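Local coordinates for RidA family protein (Mycobacterium tuberculosis, PDB 3I7T) that is of unknown function but belongs to the RidA (YjgF/YER057c/UK114) family and assembles as a homotrimer, at residues 43-48 with 112-117. Residues are numbered along the deposited sequence; the frame is centred on the assembly and turned at random.
Sequences AQTRDA and VEIEAD
Q44 and V112 pass each other in opposite directions where helix 41-58 lies on strand 112-119. Along Q44, CB rests 3.7 Å from V112 CG1, and the chain then runs on extended beyond CG (chi2 -166°), bringing OE1 beside the start of the strand. There OE1 accepts from L111 N, and a water lies within hydrogen-bonding distance of both Q44 OE1 and V112 O, while NE2 gives its hydrogens to G109 O and G38 O. Glutamine suits this buried place because one amide can take a hydrogen from L111 and give two to the loops. V112 CG1 also meets T45 OG1 at 3.6 Å, the side chains crossing at about a right angle. Threonine offers a hydroxyl, hydrogen-bonded to I41 O one turn earlier, and a methyl for the core: CG2, anti to the backbone N, meets I114 CD1 at 3.9 Å. The small A48 lets the same CD1 in, and L49 and I52 continue the apolar layer. Beta-branched V112 and I114 suit an extended strand. E115 bridges to R70 of its own chain and R70 of a neighbouring subunit. The axes of segments 43-48 and 112-117, 25° from parallel, show the helix-on-sheet core of the alpha+beta, chorismate mutase-like YjgF fold.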
loop_
_atom_site.group_PDB
_atom_site.type_symbol
_atom_site.label_atom_id
_atom_site.label_comp_id
_atom_site.label_asym_id
_atom_site.label_seq_id
_atom_site.Cartn_x
_atom_site.Cartn_y
_atom_site.Cartn_z
ATOM N N ALA A 43 -12.272 12.349 -15.421
ATOM C CA ALA A 43 -12.234 13.628 -14.713
ATOM C C ALA A 43 -11.798 13.453 -13.262
ATOM O O ALA A 43 -11.039 14.262 -12.726
ATOM C CB ALA A 43 -13.589 14.307 -14.786
ATOM N N GLN A 44 -12.295 12.396 -12.622
ATOM C CA GLN A 44 -11.953 12.097 -11.233
ATOM C C GLN A 44 -10.480 11.749 -11.080
ATOM O O GLN A 44 -9.842 12.157 -10.110
ATOM C CB GLN A 44 -12.822 10.960 -10.702
ATOM C CG GLN A 44 -14.290 11.364 -10.501
ATOM C CD GLN A 44 -15.047 10.348 -9.666
ATOM O OE1 GLN A 44 -14.460 9.405 -9.119
ATOM N NE2 GLN A 44 -16.359 10.526 -9.571
ATOM N N THR A 45 -9.932 10.999 -12.033
ATOM C CA THR A 45 -8.488 10.724 -12.001
ATOM C C THR A 45 -7.663 12.007 -12.140
ATOM O O THR A 45 -6.715 12.223 -11.395
ATOM C CB THR A 45 -8.086 9.727 -13.099
ATOM O OG1 THR A 45 -8.946 8.590 -13.014
ATOM C CG2 THR A 45 -6.662 9.271 -12.889
ATOM N N ARG A 46 -8.024 12.864 -13.087
ATOM C CA ARG A 46 -7.283 14.107 -13.266
ATOM C C ARG A 46 -7.333 14.937 -11.992
ATOM O O ARG A 46 -6.321 15.482 -11.553
ATOM C CB ARG A 46 -7.819 14.914 -14.452
ATOM C CG ARG A 46 -7.488 14.293 -15.816
ATOM C CD ARG A 46 -7.785 15.256 -16.982
ATOM N NE ARG A 46 -9.153 15.769 -16.908
ATOM C CZ ARG A 46 -10.190 15.261 -17.570
ATOM N NH1 ARG A 46 -10.031 14.221 -18.384
ATOM N NH2 ARG A 46 -11.389 15.802 -17.421
ATOM N N ASP A 47 -8.513 15.017 -11.393
ATOM C CA ASP A 47 -8.699 15.832 -10.194
ATOM C C ASP A 47 -7.972 15.239 -8.992
ATOM O O ASP A 47 -7.428 15.971 -8.154
ATOM C CB ASP A 47 -10.192 16.009 -9.900
ATOM C CG ASP A 47 -10.466 17.174 -8.964
ATOM O OD1 ASP A 47 -10.034 18.311 -9.287
ATOM O OD2 ASP A 47 -11.095 16.956 -7.906
ATOM N N ALA A 48 -7.940 13.909 -8.903
ATOM C CA ALA A 48 -7.205 13.259 -7.817
ATOM C C ALA A 48 -5.726 13.567 -7.951
ATOM O O ALA A 48 -5.043 13.802 -6.958
ATOM C CB ALA A 48 -7.453 11.743 -7.798
ATOM N N VAL A 112 -12.475 6.276 -8.234
ATOM C CA VAL A 112 -11.028 6.085 -8.252
ATOM C C VAL A 112 -10.410 6.779 -7.041
ATOM O O VAL A 112 -10.847 7.857 -6.645
ATOM C CB VAL A 112 -10.377 6.574 -9.591
ATOM C CG1 VAL A 112 -10.676 8.031 -9.857
ATOM C CG2 VAL A 112 -8.873 6.361 -9.557
ATOM N N GLU A 113 -9.438 6.125 -6.416
ATOM C CA GLU A 113 -8.653 6.756 -5.365
ATOM C C GLU A 113 -7.168 6.492 -5.624
ATOM O O GLU A 113 -6.795 5.390 -6.018
ATOM C CB GLU A 113 -9.066 6.226 -3.995
ATOM C CG GLU A 113 -8.265 6.815 -2.821
ATOM C CD GLU A 113 -8.980 6.616 -1.499
ATOM O OE1 GLU A 113 -10.205 6.390 -1.517
ATOM O OE2 GLU A 113 -8.326 6.664 -0.438
ATOM N N ILE A 114 -6.333 7.502 -5.416
ATOM C CA ILE A 114 -4.903 7.373 -5.687
ATOM C C ILE A 114 -4.046 7.760 -4.488
ATOM O O ILE A 114 -4.255 8.810 -3.881
ATOM C CB ILE A 114 -4.518 8.230 -6.920
ATOM C CG1 ILE A 114 -5.465 7.872 -8.076
ATOM C CG2 ILE A 114 -3.019 8.070 -7.261
ATOM C CD1 ILE A 114 -5.235 8.642 -9.359
ATOM N N GLU A 115 -3.086 6.904 -4.146
ATOM C CA GLU A 115 -2.045 7.233 -3.184
ATOM C C GLU A 115 -0.741 7.551 -3.897
ATOM O O GLU A 115 -0.529 7.141 -5.042
ATOM C CB GLU A 115 -1.791 6.031 -2.276
ATOM C CG GLU A 115 -2.979 5.612 -1.467
ATOM C CD GLU A 115 -2.697 4.316 -0.720
ATOM O OE1 GLU A 115 -1.654 3.691 -0.997
ATOM O OE2 GLU A 115 -3.497 3.928 0.148
ATOM N N ALA A 116 0.170 8.222 -3.207
ATOM C CA ALA A 116 1.483 8.442 -3.777
ATOM C C ALA A 116 2.567 8.458 -2.693
ATOM O O ALA A 116 2.326 8.908 -1.562
ATOM C CB ALA A 116 1.505 9.738 -4.574
ATOM N N ASP A 117 3.749 7.941 -3.049
ATOM C CA ASP A 117 4.945 8.090 -2.233
ATOM C C ASP A 117 5.963 8.834 -3.060
ATOM O O ASP A 117 6.112 8.578 -4.261
ATOM C CB ASP A 117 5.524 6.732 -1.828
ATOM C CG ASP A 117 4.576 5.943 -0.961
ATOM O OD1 ASP A 117 4.219 6.439 0.121
ATOM O OD2 ASP A 117 4.183 4.830 -1.367
HETATM O O HOH W 1 -12.592 9.861 -6.861
#